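Local coordinates for ATP-dependent Clp protease adapter protein CLPS1, chloroplastic (Arabidopsis thaliana, PDB 7D34) that acts as a small adapter that binds the chaperone ClpC and probably selects substrates for the plastid Clp protease, recognising N-degrons, at residues Lys16-Tyr19 and Val20-Leu24. Sequence-based numbering, arbitrary orientation.
Sequences KREY and VVQVL. With ALA (alanine), chain E; PHE (phenylalanine), chain D.
Lys-16 and Val-20 pair at the start of helix 17-27 of the ClpS domain, where the first helical turn borders the N-degron pocket. Lys-16, the N-cap residue, accepts from Val-20 N through its backbone O at 3.0 Å, an almost straight bond (N-H...O 173°). Val-20 CG2, also against that oxygen, reaches CD1 of the bound phenylalanine at 3.5 Å and forms part of the pocket wall. The backbone of Arg-17 bonds at both ends: Arg-17 N donates to O of the bound alanine at 3.1 Å, so the helix start holds the peptide backbone, while Arg-17 O takes Val-21 N. Arg-17 CG packs 3.4 Å from the same alanine O. Glu-18 O receives Gln-22 N, and the extended side chains of Glu-18 and Gln-22 cross at a slant, carboxylate and amide planes 48° apart. With CG anti to the backbone N (chi1 -178°), the Tyr-19 ring turns one face to Val-23, and its OH is hydrogen-bonded to Asn-69 O. Without the ring, as with an alanine here, Val-23 CG2 would probably lose its aromatic cover and Asn-69 O this donor. Val-23 CG2 makes a CH-pi contact over that face, 3.6 Å from the Tyr-19 ring centroid and displaced toward the rim, with Tyr-19 CZ 3.4 Å from CG2.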
loop_
_atom_site.group_PDB
_atom_site.type_symbol
_atom_site.label_atom_id
_atom_site.label_comp_id
_atom_site.label_asym_id
_atom_site.label_seq_id
_atom_site.Cartn_x
_atom_site.Cartn_y
_atom_site.Cartn_z
ATOM N N LYS A 16 -17.130 -6.975 -4.404
ATOM C CA LYS A 16 -16.527 -8.232 -4.799
ATOM C C LYS A 16 -15.127 -7.970 -5.351
ATOM O O LYS A 16 -14.853 -6.904 -5.913
ATOM C CB LYS A 16 -17.378 -8.914 -5.872
ATOM C CG LYS A 16 -18.827 -9.231 -5.483
ATOM C CD LYS A 16 -19.698 -7.977 -5.279
ATOM C CE LYS A 16 -19.805 -7.056 -6.509
ATOM N NZ LYS A 16 -20.099 -5.683 -6.059
ATOM N N ARG A 17 -14.231 -8.952 -5.189
ATOM C CA ARG A 17 -12.861 -8.742 -5.649
ATOM C C ARG A 17 -12.823 -8.295 -7.105
ATOM O O ARG A 17 -12.108 -7.358 -7.450
ATOM C CB ARG A 17 -12.011 -9.999 -5.468
ATOM C CG ARG A 17 -11.919 -10.528 -4.033
ATOM C CD ARG A 17 -11.360 -11.938 -4.061
ATOM N NE ARG A 17 -9.894 -11.891 -4.178
ATOM C CZ ARG A 17 -9.066 -11.513 -3.208
ATOM N NH1 ARG A 17 -7.756 -11.488 -3.430
ATOM N NH2 ARG A 17 -9.558 -11.142 -2.028
ATOM N N GLU A 18 -13.611 -8.935 -7.965
ATOM C CA GLU A 18 -13.564 -8.622 -9.390
ATOM C C GLU A 18 -14.095 -7.221 -9.642
ATOM O O GLU A 18 -13.568 -6.504 -10.493
ATOM C CB GLU A 18 -14.360 -9.630 -10.239
ATOM C CG GLU A 18 -14.246 -9.283 -11.729
ATOM C CD GLU A 18 -15.003 -10.227 -12.653
ATOM O OE1 GLU A 18 -15.926 -10.923 -12.161
ATOM O OE2 GLU A 18 -14.649 -10.286 -13.856
ATOM N N TYR A 19 -15.155 -6.821 -8.926
ATOM C CA TYR A 19 -15.673 -5.461 -9.083
ATOM C C TYR A 19 -14.630 -4.415 -8.704
ATOM O O TYR A 19 -14.460 -3.416 -9.414
ATOM C CB TYR A 19 -16.931 -5.233 -8.232
ATOM C CG TYR A 19 -17.533 -3.851 -8.410
ATOM C CD1 TYR A 19 -18.106 -3.488 -9.614
ATOM C CD2 TYR A 19 -17.485 -2.905 -7.386
ATOM C CE1 TYR A 19 -18.641 -2.235 -9.780
ATOM C CE2 TYR A 19 -17.995 -1.673 -7.540
ATOM C CZ TYR A 19 -18.585 -1.325 -8.730
ATOM O OH TYR A 19 -19.087 -0.055 -8.831
ATOM N N VAL A 20 -13.955 -4.607 -7.562
ATOM C CA VAL A 20 -12.884 -3.696 -7.151
ATOM C C VAL A 20 -11.891 -3.514 -8.293
ATOM O O VAL A 20 -11.501 -2.386 -8.631
ATOM C CB VAL A 20 -12.186 -4.210 -5.876
ATOM C CG1 VAL A 20 -11.015 -3.321 -5.527
ATOM C CG2 VAL A 20 -13.114 -4.302 -4.668
ATOM N N VAL A 21 -11.475 -4.624 -8.916
ATOM C CA VAL A 21 -10.519 -4.550 -10.020
ATOM C C VAL A 21 -11.090 -3.761 -11.187
ATOM O O VAL A 21 -10.385 -2.953 -11.806
ATOM C CB VAL A 21 -10.124 -5.970 -10.455
ATOM C CG1 VAL A 21 -9.192 -5.978 -11.636
ATOM C CG2 VAL A 21 -9.402 -6.607 -9.306
ATOM N N GLN A 22 -12.355 -4.009 -11.541
ATOM C CA GLN A 22 -12.947 -3.297 -12.675
ATOM C C GLN A 22 -13.012 -1.794 -12.433
ATOM O O GLN A 22 -12.748 -0.999 -13.342
ATOM C CB GLN A 22 -14.328 -3.859 -12.999
ATOM C CG GLN A 22 -14.284 -5.296 -13.455
ATOM C CD GLN A 22 -15.642 -5.972 -13.506
ATOM O OE1 GLN A 22 -16.626 -5.465 -12.985
ATOM N NE2 GLN A 22 -15.698 -7.122 -14.169
ATOM N N VAL A 23 -13.411 -1.386 -11.227
ATOM C CA VAL A 23 -13.477 0.042 -10.912
ATOM C C VAL A 23 -12.094 0.677 -11.040
ATOM O O VAL A 23 -11.933 1.758 -11.626
ATOM C CB VAL A 23 -14.049 0.253 -9.503
ATOM C CG1 VAL A 23 -13.987 1.729 -9.124
ATOM C CG2 VAL A 23 -15.480 -0.231 -9.407
ATOM N N LEU A 24 -11.073 0.035 -10.466
ATOM C CA LEU A 24 -9.735 0.605 -10.569
ATOM C C LEU A 24 -9.363 0.828 -12.026
ATOM O O LEU A 24 -8.821 1.876 -12.392
ATOM C CB LEU A 24 -8.698 -0.292 -9.910
ATOM C CG LEU A 24 -8.772 -0.332 -8.378
ATOM C CD1 LEU A 24 -7.965 -1.473 -7.762
ATOM C CD2 LEU A 24 -8.366 1.039 -7.812
HETATM N N ALA E . -15.323 -9.193 -0.858
HETATM C CA ALA E . -16.068 -10.457 -0.893
HETATM C C ALA E . -15.690 -11.399 -2.051
HETATM O O ALA E . -15.147 -10.979 -3.081
HETATM C CB ALA E . -17.577 -10.158 -0.944
HETATM N N PHE D . -12.678 -7.497 1.021
HETATM C CA PHE D . -13.555 -7.662 -0.176
HETATM C C PHE D . -14.153 -9.071 -0.225
HETATM O O PHE D . -13.557 -10.027 0.289
HETATM C CB PHE D . -12.761 -7.367 -1.456
HETATM C CG PHE D . -12.037 -6.035 -1.439
HETATM C CD1 PHE D . -12.735 -4.849 -1.244
HETATM C CD2 PHE D . -10.662 -5.970 -1.626
HETATM C CE1 PHE D . -12.068 -3.619 -1.231
HETATM C CE2 PHE D . -9.994 -4.748 -1.618
HETATM C CZ PHE D . -10.701 -3.570 -1.422
#